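Long-range contacts in TodX (Pseudomonas putida, PDB 3BS0), which carries toluene, and probably other aromatic hydrocarbons, across the outer membrane as a beta-barrel channel of the FadL family: residues A[286-294]-A[338-346]; A[346-357]-A[374-385]. One frame throughout, in Å; residues are numbered along the deposited sequence.

Contact 1: residues A[286-294]-A[338-346]; sequences AHQFNERWV and IGTAYKYNN
A341 O accepts the N-H of V294, N to O 2.9 Å, and the bond is nearly straight at 165°. The same oxygen takes a CA-H...O contact from W293, with CA of W293 3.3 Å from A341 O. A341 N donates to V294 O at 3.0 Å. V294 and A341 form a hydrogen-bonded antiparallel pair. W293 and Y342 make the next pair, non-hydrogen-bonded, with side chains on the other face. CG of W293 is anti to the backbone N (chi1 -168°), which lays the pyrrole side of the indole along strand 333-343. There CD1 of W293 meets CD1 of Y342 at 3.8 Å, with the ring planes 76° apart. CG2 of T340 sits at the indole edge, 3.4 Å from NE1 of W293. The far side of the indole puts CZ3 over one face of the F289 ring. An alanine in place of W293 is likely to leave T340, Y342 and F289 without their common partner and the Y342 ring freer to turn. R292 and K343 cross at about a right angle, with their CB atoms 3.4 Å apart. The pairing is that of neighbouring antiparallel strands in a beta-barrel outer membrane protein, here beside the tight turn 289-292.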
loop_
_atom_site.group_PDB
_atom_site.type_symbol
_atom_site.label_atom_id
_atom_site.label_comp_id
_atom_site.label_asym_id
_atom_site.label_seq_id
_atom_site.Cartn_x
_atom_site.Cartn_y
_atom_site.Cartn_z
ATOM N N ALA A 286 24.908 -0.877 -4.057
ATOM C CA ALA A 286 25.289 -0.818 -2.651
ATOM C C ALA A 286 26.818 -0.806 -2.575
ATOM O O ALA A 286 27.488 -1.444 -3.388
ATOM C CB ALA A 286 24.731 -2.029 -1.910
ATOM N N HIS A 287 27.368 -0.073 -1.612
ATOM C CA HIS A 287 28.815 0.008 -1.455
ATOM C C HIS A 287 29.274 0.099 -0.003
ATOM O O HIS A 287 28.688 0.815 0.809
ATOM C CB HIS A 287 29.369 1.205 -2.238
ATOM C CG HIS A 287 30.829 1.458 -2.002
ATOM N ND1 HIS A 287 31.289 2.397 -1.101
ATOM C CD2 HIS A 287 31.931 0.857 -2.510
ATOM C CE1 HIS A 287 32.609 2.360 -1.064
ATOM N NE2 HIS A 287 33.023 1.433 -1.909
ATOM N N GLN A 288 30.337 -0.637 0.313
ATOM C CA GLN A 288 30.904 -0.644 1.657
ATOM C C GLN A 288 32.206 0.159 1.652
ATOM O O GLN A 288 33.090 -0.084 0.833
ATOM C CB GLN A 288 31.164 -2.087 2.103
ATOM C CG GLN A 288 31.730 -2.232 3.508
ATOM C CD GLN A 288 31.730 -3.671 3.987
ATOM O OE1 GLN A 288 32.201 -4.567 3.289
ATOM N NE2 GLN A 288 31.201 -3.898 5.186
ATOM N N PHE A 289 32.310 1.129 2.555
ATOM C CA PHE A 289 33.502 1.968 2.636
ATOM C C PHE A 289 34.572 1.361 3.539
ATOM O O PHE A 289 35.624 0.915 3.073
ATOM C CB PHE A 289 33.142 3.362 3.162
ATOM C CG PHE A 289 32.136 4.093 2.323
ATOM C CD1 PHE A 289 30.792 3.758 2.379
ATOM C CD2 PHE A 289 32.536 5.122 1.473
ATOM C CE1 PHE A 289 29.859 4.436 1.599
ATOM C CE2 PHE A 289 31.610 5.805 0.688
ATOM C CZ PHE A 289 30.268 5.461 0.751
ATOM N N ASN A 290 34.290 1.363 4.837
ATOM C CA ASN A 290 35.202 0.824 5.838
ATOM C C ASN A 290 35.125 -0.699 5.877
ATOM O O ASN A 290 35.988 -1.391 5.333
ATOM C CB ASN A 290 34.846 1.390 7.215
ATOM C CG ASN A 290 35.828 0.971 8.283
ATOM O OD1 ASN A 290 36.984 1.399 8.282
ATOM N ND2 ASN A 290 35.379 0.122 9.198
ATOM N N GLU A 291 34.085 -1.204 6.538
ATOM C CA GLU A 291 33.836 -2.639 6.682
ATOM C C GLU A 291 32.730 -2.874 7.712
ATOM O O GLU A 291 32.285 -4.002 7.922
ATOM C CB GLU A 291 35.117 -3.386 7.090
ATOM C CG GLU A 291 35.846 -2.821 8.302
ATOM C CD GLU A 291 37.250 -3.385 8.443
ATOM O OE1 GLU A 291 37.939 -3.046 9.430
ATOM O OE2 GLU A 291 37.668 -4.167 7.562
ATOM N N ARG A 292 32.296 -1.791 8.350
ATOM C CA ARG A 292 31.219 -1.840 9.330
ATOM C C ARG A 292 30.151 -0.847 8.893
ATOM O O ARG A 292 29.082 -0.758 9.492
ATOM C CB ARG A 292 31.737 -1.487 10.726
ATOM C CG ARG A 292 32.551 -2.612 11.332
ATOM C CD ARG A 292 33.018 -2.332 12.740
ATOM N NE ARG A 292 33.751 -3.483 13.269
ATOM C CZ ARG A 292 34.875 -3.965 12.744
ATOM N NH1 ARG A 292 35.410 -3.394 11.667
ATOM N NH2 ARG A 292 35.462 -5.027 13.288
ATOM N N TRP A 293 30.455 -0.126 7.818
ATOM C CA TRP A 293 29.558 0.873 7.268
ATOM C C TRP A 293 29.278 0.578 5.794
ATOM O O TRP A 293 30.208 0.387 5.006
ATOM C CB TRP A 293 30.195 2.252 7.417
ATOM C CG TRP A 293 29.258 3.369 7.151
ATOM C CD1 TRP A 293 27.989 3.496 7.626
ATOM C CD2 TRP A 293 29.518 4.545 6.379
ATOM N NE1 TRP A 293 27.437 4.678 7.199
ATOM C CE2 TRP A 293 28.355 5.345 6.433
ATOM C CE3 TRP A 293 30.622 5.005 5.650
ATOM C CZ2 TRP A 293 28.259 6.581 5.782
ATOM C CZ3 TRP A 293 30.525 6.237 5.001
ATOM C CH2 TRP A 293 29.350 7.010 5.075
ATOM N N VAL A 294 27.999 0.534 5.428
ATOM C CA VAL A 294 27.607 0.266 4.044
ATOM C C VAL A 294 26.589 1.307 3.614
ATOM O O VAL A 294 25.765 1.747 4.422
ATOM C CB VAL A 294 26.948 -1.136 3.877
ATOM C CG1 VAL A 294 26.751 -1.441 2.400
ATOM C CG2 VAL A 294 27.792 -2.211 4.550
ATOM N N ILE A 338 18.259 6.306 -0.830
ATOM C CA ILE A 338 19.612 6.116 -0.328
ATOM C C ILE A 338 19.526 5.575 1.103
ATOM O O ILE A 338 18.671 6.005 1.891
ATOM C CB ILE A 338 20.424 7.437 -0.318
ATOM C CG1 ILE A 338 21.799 7.182 0.317
ATOM C CG2 ILE A 338 19.659 8.525 0.436
ATOM C CD1 ILE A 338 22.639 8.424 0.532
ATOM N N GLY A 339 20.410 4.635 1.437
ATOM C CA GLY A 339 20.387 4.054 2.769
ATOM C C GLY A 339 21.728 3.736 3.403
ATOM O O GLY A 339 22.691 3.367 2.730
ATOM N N THR A 340 21.771 3.864 4.723
ATOM C CA THR A 340 22.985 3.607 5.479
ATOM C C THR A 340 22.827 2.554 6.580
ATOM O O THR A 340 21.795 2.490 7.269
ATOM C CB THR A 340 23.522 4.926 6.094
ATOM O OG1 THR A 340 24.570 5.435 5.266
ATOM C CG2 THR A 340 24.047 4.708 7.518
ATOM N N ALA A 341 23.872 1.737 6.722
ATOM C CA ALA A 341 23.947 0.675 7.720
ATOM C C ALA A 341 25.317 0.795 8.389
ATOM O O ALA A 341 26.323 1.011 7.716
ATOM C CB ALA A 341 23.804 -0.678 7.050
ATOM N N TYR A 342 25.358 0.638 9.708
ATOM C CA TYR A 342 26.606 0.774 10.454
ATOM C C TYR A 342 26.788 -0.270 11.558
ATOM O O TYR A 342 25.967 -0.357 12.469
ATOM C CB TYR A 342 26.655 2.182 11.076
ATOM C CG TYR A 342 27.928 2.536 11.814
ATOM C CD1 TYR A 342 29.140 2.670 11.136
ATOM C CD2 TYR A 342 27.916 2.765 13.187
ATOM C CE1 TYR A 342 30.310 3.027 11.804
ATOM C CE2 TYR A 342 29.080 3.122 13.872
ATOM C CZ TYR A 342 30.277 3.253 13.173
ATOM O OH TYR A 342 31.434 3.616 13.838
ATOM N N LYS A 343 27.860 -1.056 11.483
ATOM C CA LYS A 343 28.135 -2.048 12.521
ATOM C C LYS A 343 28.785 -1.324 13.699
ATOM O O LYS A 343 29.999 -1.118 13.728
ATOM C CB LYS A 343 29.071 -3.144 12.006
ATOM C CG LYS A 343 28.435 -4.094 11.006
ATOM C CD LYS A 343 29.312 -5.322 10.770
ATOM C CE LYS A 343 28.717 -6.224 9.705
ATOM N NZ LYS A 343 28.518 -5.467 8.435
ATOM N N TYR A 344 27.945 -0.947 14.661
ATOM C CA TYR A 344 28.340 -0.213 15.861
ATOM C C TYR A 344 28.892 -1.106 16.973
ATOM O O TYR A 344 29.754 -0.694 17.744
ATOM C CB TYR A 344 27.129 0.554 16.371
ATOM C CG TYR A 344 27.381 1.453 17.551
ATOM C CD1 TYR A 344 28.055 2.670 17.405
ATOM C CD2 TYR A 344 26.889 1.118 18.809
ATOM C CE1 TYR A 344 28.220 3.533 18.490
ATOM C CE2 TYR A 344 27.052 1.969 19.896
ATOM C CZ TYR A 344 27.711 3.171 19.730
ATOM O OH TYR A 344 27.830 4.013 20.804
ATOM N N ASN A 345 28.368 -2.319 17.065
ATOM C CA ASN A 345 28.807 -3.291 18.054
ATOM C C ASN A 345 29.028 -4.559 17.264
ATOM O O ASN A 345 28.952 -4.552 16.037
ATOM C CB ASN A 345 27.719 -3.553 19.104
ATOM C CG ASN A 345 27.485 -2.369 20.028
ATOM O OD1 ASN A 345 26.747 -2.471 21.012
ATOM N ND2 ASN A 345 28.107 -1.241 19.715
ATOM N N ASN A 346 29.296 -5.651 17.961
ATOM C CA ASN A 346 29.499 -6.916 17.282
ATOM C C ASN A 346 28.129 -7.507 16.946
ATOM O O ASN A 346 28.001 -8.400 16.100
ATOM C CB ASN A 346 30.287 -7.877 18.176
ATOM C CG ASN A 346 30.618 -9.181 17.474
ATOM O OD1 ASN A 346 29.848 -10.146 17.520
ATOM N ND2 ASN A 346 31.762 -9.208 16.798
#

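Contact 2: residues A[346-357]-A[374-385]; sequences NDLTLRAGYSYA and LKRHVTFGGEYD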
loop_
_atom_site.group_PDB
_atom_site.type_symbol
_atom_site.label_atom_id
_atom_site.label_comp_id
_atom_site.label_asym_id
_atom_site.label_seq_id
_atom_site.Cartn_x
_atom_site.Cartn_y
_atom_site.Cartn_z
ATOM N N ASN A 346 29.296 -5.651 17.961
ATOM C CA ASN A 346 29.499 -6.916 17.282
ATOM C C ASN A 346 28.129 -7.507 16.946
ATOM O O ASN A 346 28.001 -8.400 16.100
ATOM C CB ASN A 346 30.287 -7.877 18.176
ATOM C CG ASN A 346 30.618 -9.181 17.474
ATOM O OD1 ASN A 346 29.848 -10.146 17.520
ATOM N ND2 ASN A 346 31.762 -9.208 16.798
ATOM N N ASP A 347 27.101 -6.984 17.603
ATOM C CA ASP A 347 25.749 -7.473 17.398
ATOM C C ASP A 347 24.697 -6.366 17.350
ATOM O O ASP A 347 23.511 -6.609 17.584
ATOM C CB ASP A 347 25.420 -8.506 18.485
ATOM C CG ASP A 347 26.062 -8.172 19.830
ATOM O OD1 ASP A 347 26.303 -9.115 20.620
ATOM O OD2 ASP A 347 26.316 -6.973 20.096
ATOM N N LEU A 348 25.138 -5.149 17.047
ATOM C CA LEU A 348 24.230 -4.014 16.930
ATOM C C LEU A 348 24.553 -3.229 15.672
ATOM O O LEU A 348 25.663 -2.742 15.505
ATOM C CB LEU A 348 24.337 -3.074 18.133
ATOM C CG LEU A 348 23.451 -1.824 18.021
ATOM C CD1 LEU A 348 21.999 -2.217 18.206
ATOM C CD2 LEU A 348 23.856 -0.791 19.059
ATOM N N THR A 349 23.579 -3.122 14.782
ATOM C CA THR A 349 23.762 -2.374 13.553
ATOM C C THR A 349 22.854 -1.171 13.677
ATOM O O THR A 349 21.918 -1.178 14.481
ATOM C CB THR A 349 23.333 -3.180 12.319
ATOM O OG1 THR A 349 24.190 -4.317 12.157
ATOM C CG2 THR A 349 23.401 -2.311 11.073
ATOM N N LEU A 350 23.145 -0.133 12.902
ATOM C CA LEU A 350 22.337 1.079 12.900
ATOM C C LEU A 350 22.091 1.437 11.452
ATOM O O LEU A 350 23.026 1.492 10.654
ATOM C CB LEU A 350 23.056 2.211 13.626
ATOM C CG LEU A 350 23.250 1.910 15.115
ATOM C CD1 LEU A 350 23.938 3.080 15.786
ATOM C CD2 LEU A 350 21.902 1.641 15.777
ATOM N N ARG A 351 20.821 1.649 11.120
ATOM C CA ARG A 351 20.413 1.978 9.764
ATOM C C ARG A 351 19.625 3.277 9.716
ATOM O O ARG A 351 19.012 3.679 10.703
ATOM C CB ARG A 351 19.552 0.850 9.193
ATOM C CG ARG A 351 20.262 -0.469 9.107
ATOM C CD ARG A 351 19.312 -1.618 8.792
ATOM N NE ARG A 351 20.066 -2.853 8.593
ATOM C CZ ARG A 351 19.915 -3.953 9.319
ATOM N NH1 ARG A 351 19.025 -3.988 10.299
ATOM N NH2 ARG A 351 20.673 -5.011 9.077
ATOM N N ALA A 352 19.652 3.924 8.555
ATOM C CA ALA A 352 18.927 5.172 8.346
ATOM C C ALA A 352 18.894 5.477 6.847
ATOM O O ALA A 352 19.771 5.045 6.106
ATOM C CB ALA A 352 19.600 6.323 9.120
ATOM N N GLY A 353 17.880 6.208 6.400
ATOM C CA GLY A 353 17.800 6.514 4.986
ATOM C C GLY A 353 16.811 7.596 4.596
ATOM O O GLY A 353 16.190 8.241 5.445
ATOM N N TYR A 354 16.657 7.773 3.286
ATOM C CA TYR A 354 15.762 8.777 2.735
ATOM C C TYR A 354 15.238 8.365 1.362
ATOM O O TYR A 354 15.961 7.756 0.570
ATOM C CB TYR A 354 16.506 10.105 2.609
ATOM C CG TYR A 354 15.721 11.190 1.904
ATOM C CD1 TYR A 354 14.592 11.757 2.501
ATOM C CD2 TYR A 354 16.113 11.663 0.648
ATOM C CE1 TYR A 354 13.872 12.779 1.867
ATOM C CE2 TYR A 354 15.404 12.676 0.003
ATOM C CZ TYR A 354 14.284 13.233 0.620
ATOM O OH TYR A 354 13.585 14.251 0.009
ATOM N N SER A 355 13.981 8.701 1.081
ATOM C CA SER A 355 13.377 8.392 -0.214
ATOM C C SER A 355 12.736 9.649 -0.812
ATOM O O SER A 355 12.310 10.550 -0.084
ATOM C CB SER A 355 12.327 7.293 -0.077
ATOM O OG SER A 355 11.873 6.894 -1.358
ATOM N N TYR A 356 12.662 9.699 -2.138
ATOM C CA TYR A 356 12.101 10.854 -2.829
ATOM C C TYR A 356 11.229 10.427 -3.995
ATOM O O TYR A 356 11.701 9.792 -4.936
ATOM C CB TYR A 356 13.244 11.736 -3.332
ATOM C CG TYR A 356 12.869 13.160 -3.673
ATOM C CD1 TYR A 356 13.862 14.123 -3.855
ATOM C CD2 TYR A 356 11.534 13.555 -3.805
ATOM C CE1 TYR A 356 13.542 15.445 -4.157
ATOM C CE2 TYR A 356 11.203 14.877 -4.108
ATOM C CZ TYR A 356 12.215 15.816 -4.281
ATOM O OH TYR A 356 11.912 17.130 -4.567
ATOM N N ALA A 357 9.951 10.784 -3.927
ATOM C CA ALA A 357 8.993 10.446 -4.973
ATOM C C ALA A 357 8.670 11.671 -5.820
ATOM O O ALA A 357 9.160 12.770 -5.551
ATOM C CB ALA A 357 7.717 9.894 -4.348
ATOM N N LEU A 374 2.442 9.792 -0.101
ATOM C CA LEU A 374 3.351 10.849 0.297
ATOM C C LEU A 374 4.619 10.939 -0.559
ATOM O O LEU A 374 5.159 9.940 -1.035
ATOM C CB LEU A 374 3.669 10.691 1.782
ATOM C CG LEU A 374 2.337 10.718 2.536
ATOM C CD1 LEU A 374 2.521 10.513 4.015
ATOM C CD2 LEU A 374 1.676 12.045 2.273
ATOM N N LYS A 375 5.068 12.173 -0.755
ATOM C CA LYS A 375 6.235 12.482 -1.581
ATOM C C LYS A 375 7.579 12.037 -1.016
ATOM O O LYS A 375 8.372 11.410 -1.713
ATOM C CB LYS A 375 6.274 13.991 -1.842
ATOM C CG LYS A 375 6.669 14.394 -3.249
ATOM C CD LYS A 375 6.295 15.851 -3.497
ATOM C CE LYS A 375 4.783 16.054 -3.355
ATOM N NZ LYS A 375 4.387 17.489 -3.324
ATOM N N ARG A 376 7.830 12.365 0.247
ATOM C CA ARG A 376 9.089 12.015 0.886
ATOM C C ARG A 376 8.919 11.137 2.134
ATOM O O ARG A 376 7.849 11.104 2.737
ATOM C CB ARG A 376 9.831 13.300 1.258
ATOM C CG ARG A 376 10.233 14.172 0.069
ATOM C CD ARG A 376 10.810 15.503 0.546
ATOM N NE ARG A 376 11.623 16.167 -0.469
ATOM C CZ ARG A 376 12.277 17.304 -0.269
ATOM N NH1 ARG A 376 12.213 17.913 0.910
ATOM N NH2 ARG A 376 13.010 17.822 -1.245
ATOM N N HIS A 377 9.993 10.443 2.509
ATOM C CA HIS A 377 10.009 9.567 3.674
ATOM C C HIS A 377 11.394 9.588 4.309
ATOM O O HIS A 377 12.390 9.549 3.602
ATOM C CB HIS A 377 9.724 8.127 3.254
ATOM C CG HIS A 377 8.411 7.936 2.577
ATOM N ND1 HIS A 377 7.245 7.703 3.271
ATOM C CD2 HIS A 377 8.068 7.978 1.266
ATOM C CE1 HIS A 377 6.239 7.612 2.418
ATOM N NE2 HIS A 377 6.710 7.777 1.195
ATOM N N VAL A 378 11.458 9.641 5.635
ATOM C CA VAL A 378 12.740 9.606 6.344
ATOM C C VAL A 378 12.676 8.410 7.292
ATOM O O VAL A 378 11.831 8.348 8.182
ATOM C CB VAL A 378 12.993 10.867 7.175
ATOM C CG1 VAL A 378 14.389 10.801 7.779
ATOM C CG2 VAL A 378 12.841 12.099 6.317
ATOM N N THR A 379 13.589 7.471 7.102
ATOM C CA THR A 379 13.603 6.245 7.885
ATOM C C THR A 379 14.804 6.016 8.794
ATOM O O THR A 379 15.872 6.594 8.600
ATOM C CB THR A 379 13.493 5.054 6.940
ATOM O OG1 THR A 379 14.672 4.978 6.134
ATOM C CG2 THR A 379 12.328 5.236 6.015
ATOM N N PHE A 380 14.604 5.151 9.785
ATOM C CA PHE A 380 15.635 4.777 10.748
ATOM C C PHE A 380 15.499 3.286 11.005
ATOM O O PHE A 380 14.395 2.773 11.115
ATOM C CB PHE A 380 15.447 5.484 12.091
ATOM C CG PHE A 380 15.927 6.899 12.125
ATOM C CD1 PHE A 380 15.462 7.836 11.204
ATOM C CD2 PHE A 380 16.782 7.321 13.143
ATOM C CE1 PHE A 380 15.837 9.184 11.299
ATOM C CE2 PHE A 380 17.166 8.659 13.255
ATOM C CZ PHE A 380 16.690 9.596 12.329
ATOM N N GLY A 381 16.623 2.599 11.127
ATOM C CA GLY A 381 16.575 1.177 11.385
ATOM C C GLY A 381 17.695 0.679 12.273
ATOM O O GLY A 381 18.761 1.283 12.358
ATOM N N GLY A 382 17.438 -0.440 12.934
ATOM C CA GLY A 382 18.423 -1.026 13.808
ATOM C C GLY A 382 18.311 -2.535 13.820
ATOM O O GLY A 382 17.226 -3.086 13.626
ATOM N N GLU A 383 19.446 -3.193 14.031
ATOM C CA GLU A 383 19.504 -4.646 14.093
ATOM C C GLU A 383 20.268 -5.055 15.335
ATOM O O GLU A 383 21.307 -4.487 15.655
ATOM C CB GLU A 383 20.199 -5.234 12.859
ATOM C CG GLU A 383 20.421 -6.741 12.953
ATOM C CD GLU A 383 21.033 -7.344 11.697
ATOM O OE1 GLU A 383 22.132 -6.912 11.293
ATOM O OE2 GLU A 383 20.420 -8.258 11.105
ATOM N N TYR A 384 19.727 -6.031 16.044
ATOM C CA TYR A 384 20.365 -6.554 17.236
ATOM C C TYR A 384 20.170 -8.057 17.142
ATOM O O TYR A 384 19.048 -8.543 17.028
ATOM C CB TYR A 384 19.700 -6.000 18.508
ATOM C CG TYR A 384 20.476 -6.262 19.792
ATOM C CD1 TYR A 384 20.196 -5.541 20.956
ATOM C CD2 TYR A 384 21.509 -7.204 19.836
ATOM C CE1 TYR A 384 20.932 -5.747 22.128
ATOM C CE2 TYR A 384 22.247 -7.417 21.000
ATOM C CZ TYR A 384 21.958 -6.685 22.143
ATOM O OH TYR A 384 22.705 -6.879 23.289
ATOM N N ASP A 385 21.264 -8.798 17.151
ATOM C CA ASP A 385 21.158 -10.241 17.075
ATOM C C ASP A 385 21.829 -10.891 18.271
ATOM O O ASP A 385 23.015 -10.682 18.523
ATOM C CB ASP A 385 21.754 -10.745 15.761
ATOM C CG ASP A 385 22.963 -9.960 15.331
ATOM O OD1 ASP A 385 23.207 -9.885 14.107
ATOM O OD2 ASP A 385 23.665 -9.426 16.212
#
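R351 reaches across to G381 and E383 with its whole length. Its CB lies 3.3 Å from G381 O, and CG stays near the same oxygen. G381 has no side chain to meet it. CG of R351 is anti to the carbonyl carbon (chi1 -61°), and the chain then runs extended to NE. This carries the guanidinium along to E383, where CZ of R351 comes 3.8 Å from CB of E383. NH2 ends in a weak salt bridge to OE1 of E383, 3.3 Å long, with the two flat groups turned 63° apart. NH1 of R351 lies 3.1 Å from CB of E383 and has a weak hydrogen bond to OD1 of N393. CG2 of T349 lies over one face of the guanidinium. OE1 of E383 also takes a weak hydrogen bond from OG1 of T349, at 3.4 Å, so two weak bonds converge on it.

Near the other end, on the opposite face of the sheet, R376 lies alongside Y356. CZ of R376 is 4.7 Å from the centroid of the Y356 ring, a cation-pi contact over the ring face. Y354 OH approaches a face of the guanidinium of R376. Backbone bonds join the strands along their length, among them S355 N to H377 O at 3.1 Å.

The strands run antiparallel at 165°. Strand 348-356 has strand 333-343 as its other neighbour, and strand 376-385 has strand 390-405. R351 touches I12 and A15 of helix 11-15, and M16 just after it. OG1 of T379 is hydrogen-bonded to G17 N. The face with R351, T379 and E383 probably looks into the barrel, toward the N-terminal segment, as in FadL relatives. L350, V378 and F380 lie on the opposite face, probably the outer one.

In the fold
The two contacts follow each other along the chain and meet at N346. Their centres are about 12 Å apart. Strands 333-343 and 348-356 join them as consecutive antiparallel neighbours. Two probable hydrogen bonds tie this seam: Y342 N to L350 O and T340 N to A352 O, both 2.7 Å. T340 O also packs against CB of R351. Strands 293-302, 333-343, 348-356 and 376-385 thus follow one another round the barrel wall. The inward face is shared, since A341 of contact 1 and R351 of contact 2 both touch M16. That places both contacts beside the N-terminal segment, which in FadL relatives plugs the barrel.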